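Hypothetical protein SpyM3_0169 (Streptococcus pyogenes, PDB 1PG6) is of unknown function but belongs to the AIM24 family of the cupin clan, binds calcium ions in the crystal and is built mainly of antiparallel sheets. Local coordinates at residues A[224-227]-A[228-231]; A[44-47]-A[48-52]. All blocks are in the same frame, centred on the assembly; numbering follows the deposited sequence.

Interaction 1 of 2, residues A[224-227]-A[228-231]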
loop_
_atom_site.group_PDB
_atom_site.type_symbol
_atom_site.label_atom_id
_atom_site.label_comp_id
_atom_site.label_asym_id
_atom_site.label_seq_id
_atom_site.Cartn_x
_atom_site.Cartn_y
_atom_site.Cartn_z
ATOM N N SER A 224 -10.726 9.467 -2.835
ATOM C CA SER A 224 -11.501 10.330 -3.722
ATOM C C SER A 224 -10.838 10.810 -5.012
ATOM O O SER A 224 -11.409 11.628 -5.729
ATOM C CB SER A 224 -12.027 11.535 -2.940
ATOM O OG SER A 224 -10.963 12.364 -2.532
ATOM N N LEU A 225 -9.633 10.326 -5.306
ATOM C CA LEU A 225 -8.947 10.704 -6.537
ATOM C C LEU A 225 -8.393 9.473 -7.250
ATOM O O LEU A 225 -8.107 8.445 -6.629
ATOM C CB LEU A 225 -7.816 11.702 -6.263
ATOM C CG LEU A 225 -8.289 13.093 -5.818
ATOM C CD1 LEU A 225 -7.089 13.943 -5.437
ATOM C CD2 LEU A 225 -9.072 13.756 -6.943
ATOM N N ASN A 226 -8.248 9.599 -8.562
ATOM C CA ASN A 226 -7.761 8.527 -9.432
ATOM C C ASN A 226 -6.421 8.979 -10.013
ATOM O O ASN A 226 -6.377 9.913 -10.800
ATOM C CB ASN A 226 -8.786 8.328 -10.554
ATOM C CG ASN A 226 -8.430 7.202 -11.500
ATOM O OD1 ASN A 226 -7.260 6.951 -11.789
ATOM N ND2 ASN A 226 -9.453 6.524 -12.007
ATOM N N LEU A 227 -5.335 8.315 -9.626
ATOM C CA LEU A 227 -4.007 8.688 -10.100
ATOM C C LEU A 227 -3.873 8.596 -11.617
ATOM O O LEU A 227 -3.265 9.464 -12.246
ATOM C CB LEU A 227 -2.940 7.816 -9.432
ATOM C CG LEU A 227 -1.498 8.323 -9.489
ATOM C CD1 LEU A 227 -1.421 9.721 -8.874
ATOM C CD2 LEU A 227 -0.593 7.368 -8.718
ATOM N N GLU A 228 -4.446 7.553 -12.205
ATOM C CA GLU A 228 -4.371 7.389 -13.649
ATOM C C GLU A 228 -5.106 8.513 -14.365
ATOM O O GLU A 228 -4.620 9.043 -15.366
ATOM C CB GLU A 228 -4.952 6.041 -14.069
ATOM C CG GLU A 228 -4.842 5.780 -15.560
ATOM C CD GLU A 228 -4.997 4.315 -15.898
ATOM O OE1 GLU A 228 -4.900 3.967 -17.093
ATOM O OE2 GLU A 228 -5.211 3.512 -14.966
ATOM N N GLN A 229 -6.278 8.874 -13.852
ATOM C CA GLN A 229 -7.065 9.947 -14.449
ATOM C C GLN A 229 -6.332 11.272 -14.312
ATOM O O GLN A 229 -6.344 12.090 -15.231
ATOM C CB GLN A 229 -8.436 10.058 -13.776
ATOM C CG GLN A 229 -9.407 8.940 -14.117
ATOM C CD GLN A 229 -9.752 8.894 -15.592
ATOM O OE1 GLN A 229 -10.154 9.898 -16.181
ATOM N NE2 GLN A 229 -9.606 7.722 -16.195
ATOM N N PHE A 230 -5.698 11.492 -13.162
ATOM C CA PHE A 230 -4.965 12.736 -12.967
ATOM C C PHE A 230 -3.797 12.806 -13.948
ATOM O O PHE A 230 -3.562 13.844 -14.578
ATOM C CB PHE A 230 -4.454 12.861 -11.527
ATOM C CG PHE A 230 -3.709 14.140 -11.266
ATOM C CD1 PHE A 230 -4.314 15.376 -11.488
ATOM C CD2 PHE A 230 -2.393 14.109 -10.827
ATOM C CE1 PHE A 230 -3.612 16.572 -11.277
ATOM C CE2 PHE A 230 -1.680 15.293 -10.611
ATOM C CZ PHE A 230 -2.294 16.521 -10.840
ATOM N N ALA A 231 -3.068 11.703 -14.083
ATOM C CA ALA A 231 -1.936 11.656 -15.009
ATOM C C ALA A 231 -2.432 11.990 -16.415
ATOM O O ALA A 231 -1.734 12.639 -17.194
ATOM C CB ALA A 231 -1.299 10.269 -14.987
HETATM O O HOH W 1 -8.080 4.843 -14.279
#
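Asn226 turns its side-chain amide back over the first turn of helix 227-234 and meets the backbone of Gln229. Its OD1 accepts a hydrogen bond from Gln229 N at 3.0 Å. The bond is fairly straight at the hydrogen. At the oxygen the N-H does not follow a lone pair: it stands above the amide plane, 67° out of it. With CG anti to the backbone N (chi1 -178°), the amide lies beside the Asn226 carbonyl carbon, where OD1 faces the N-H groups that open the helix. OD1 also lies 2.9 Å from Glu228 N.

Gln229 lays its CG over the face of this amide, the same face that its backbone N approaches. That CG sits 3.2 Å from Asn226 ND2 and about as near to Asn226 CG. The Gln229 chain then bends at chi2, and its own amide ends up turned 73° from that of Asn226. ND2 of Asn226 donates to a water at 3.1 Å. The same water donates a weak bond to Glu228 OE2, which the extended side chain of Glu228 brings there. Both halves of the Asn226 amide therefore have partners, which should fix its rotation.

The backbone continues the pattern. Phe230 N donates to Asn226 O at 2.9 Å, and Ala231 N donates to Leu227 O at the same distance. Phe230 brings its CB near both of these carbonyl oxygens, while the end of its side chain leads away. Behind the cap, the side chain of Asn226 touches Ala181 and His182, while those of Leu225 and Leu227 touch Phe163. The arrangement is a classic asparagine N-cap, with the side chain accepting from the third residue along. It starts the C-terminal helix directly after the loop that leaves strand 219-223.

Interaction 2 of 2, residues A[44-47]-A[48-52]; sequences VYHT and ENVTL
Thr47 and Val50 are the ends of a type I beta turn, and His46 leans on it from the strand before. Glu48 is the first corner. Its chain bends at chi2, which brings the carboxylate round to the side of the His46 ring, without contact. Asn49 is the second corner, and its side chain lies alongside that of Thr47, pointing the same way. Val50 closes the turn: its N donates to Thr47 O at 3.0 Å. His46 ND1 donates to that oxygen too, at 2.9 Å, with an N-H...O angle of 165°. The oxygen lies nearly in the imidazole plane, and the two donors come from opposite faces of the Thr47 carbonyl. A chi1 of 63° swings the ring of His46 back over the turn. Val50 also packs its CG2 3.3 Å from Thr47 OG1, which is hydrogen-bonded to Lys92 N of strand 91-95. The side chains of Thr51 and Leu52 touch Met86 and Thr83 of strand 82-87. Thr47 O is therefore held twice, once by the turn and once by the ring. The second bond is consistent with a proton on ND1 and should limit rotation of the imidazole.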
loop_
_atom_site.group_PDB
_atom_site.type_symbol
_atom_site.label_atom_id
_atom_site.label_comp_id
_atom_site.label_asym_id
_atom_site.label_seq_id
_atom_site.Cartn_x
_atom_site.Cartn_y
_atom_site.Cartn_z
ATOM N N VAL A 44 11.894 10.438 5.203
ATOM C CA VAL A 44 12.111 11.884 5.166
ATOM C C VAL A 44 13.378 12.157 5.965
ATOM O O VAL A 44 14.236 12.938 5.555
ATOM C CB VAL A 44 10.939 12.659 5.793
ATOM C CG1 VAL A 44 11.231 14.154 5.784
ATOM C CG2 VAL A 44 9.664 12.358 5.010
ATOM N N TYR A 45 13.485 11.494 7.111
ATOM C CA TYR A 45 14.655 11.611 7.965
ATOM C C TYR A 45 14.638 10.523 9.027
ATOM O O TYR A 45 13.609 9.894 9.277
ATOM C CB TYR A 45 14.745 13.001 8.615
ATOM C CG TYR A 45 13.632 13.372 9.572
ATOM C CD1 TYR A 45 12.582 14.199 9.164
ATOM C CD2 TYR A 45 13.652 12.938 10.897
ATOM C CE1 TYR A 45 11.582 14.591 10.054
ATOM C CE2 TYR A 45 12.655 13.324 11.795
ATOM C CZ TYR A 45 11.626 14.149 11.369
ATOM O OH TYR A 45 10.643 14.537 12.255
ATOM N N HIS A 46 15.789 10.285 9.641
ATOM C CA HIS A 46 15.884 9.260 10.665
ATOM C C HIS A 46 17.114 9.493 11.526
ATOM O O HIS A 46 18.072 10.128 11.086
ATOM C CB HIS A 46 15.946 7.879 10.008
ATOM C CG HIS A 46 17.154 7.668 9.146
ATOM N ND1 HIS A 46 18.383 7.319 9.663
ATOM C CD2 HIS A 46 17.323 7.773 7.808
ATOM C CE1 HIS A 46 19.259 7.216 8.678
ATOM N NE2 HIS A 46 18.642 7.486 7.543
ATOM N N THR A 47 17.083 8.993 12.755
ATOM C CA THR A 47 18.218 9.158 13.652
ATOM C C THR A 47 19.373 8.285 13.180
ATOM O O THR A 47 19.177 7.320 12.441
ATOM C CB THR A 47 17.846 8.796 15.104
ATOM O OG1 THR A 47 17.185 7.527 15.130
ATOM C CG2 THR A 47 16.933 9.860 15.697
ATOM N N GLU A 48 20.581 8.634 13.610
ATOM C CA GLU A 48 21.789 7.913 13.222
ATOM C C GLU A 48 21.751 6.408 13.483
ATOM O O GLU A 48 22.262 5.626 12.682
ATOM C CB GLU A 48 23.002 8.521 13.933
ATOM C CG GLU A 48 24.342 7.941 13.501
ATOM C CD GLU A 48 24.667 8.228 12.043
ATOM O OE1 GLU A 48 23.954 7.712 11.157
ATOM O OE2 GLU A 48 25.636 8.976 11.789
ATOM N N ASN A 49 21.150 6.001 14.597
ATOM C CA ASN A 49 21.086 4.583 14.940
ATOM C C ASN A 49 20.051 3.794 14.145
ATOM O O ASN A 49 19.794 2.627 14.438
ATOM C CB ASN A 49 20.831 4.409 16.442
ATOM C CG ASN A 49 19.577 5.119 16.911
ATOM O OD1 ASN A 49 19.244 5.093 18.096
ATOM N ND2 ASN A 49 18.877 5.761 15.986
ATOM N N VAL A 50 19.457 4.433 13.140
ATOM C CA VAL A 50 18.467 3.768 12.300
ATOM C C VAL A 50 19.070 3.527 10.922
ATOM O O VAL A 50 19.487 4.466 10.244
ATOM C CB VAL A 50 17.186 4.616 12.147
ATOM C CG1 VAL A 50 16.240 3.951 11.156
ATOM C CG2 VAL A 50 16.504 4.775 13.495
ATOM N N THR A 51 19.121 2.264 10.516
ATOM C CA THR A 51 19.684 1.900 9.222
ATOM C C THR A 51 18.619 1.417 8.242
ATOM O O THR A 51 17.700 0.689 8.615
ATOM C CB THR A 51 20.747 0.793 9.374
ATOM O OG1 THR A 51 21.221 0.403 8.080
ATOM C CG2 THR A 51 20.157 -0.417 10.077
ATOM N N LEU A 52 18.756 1.832 6.987
ATOM C CA LEU A 52 17.819 1.451 5.940
ATOM C C LEU A 52 18.409 0.325 5.100
ATOM O O LEU A 52 19.454 0.493 4.470
ATOM C CB LEU A 52 17.515 2.655 5.045
ATOM C CG LEU A 52 16.528 2.439 3.894
ATOM C CD1 LEU A 52 15.161 2.059 4.449
ATOM C CD2 LEU A 52 16.428 3.711 3.064
#

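From the N terminus, interaction 2 comes first. It closes the tight turn between strands 43-46 and 50-53. Each is an outermost strand of its own antiparallel sheet within the chain, so the turn carries the chain from one sheet to the other. Interaction 1 follows much later, near the C terminus. There the loop after strand 219-223, a strand of the third sheet, passes into helix 227-234. The two contacts stand in series and neither nest nor cross. The centres of interactions 1 and 2 are about 32 Å apart. The nearest atoms of interactions 1 and 2 are about 18 Å apart. Both are local contacts at the surface, set in different parts of the fold.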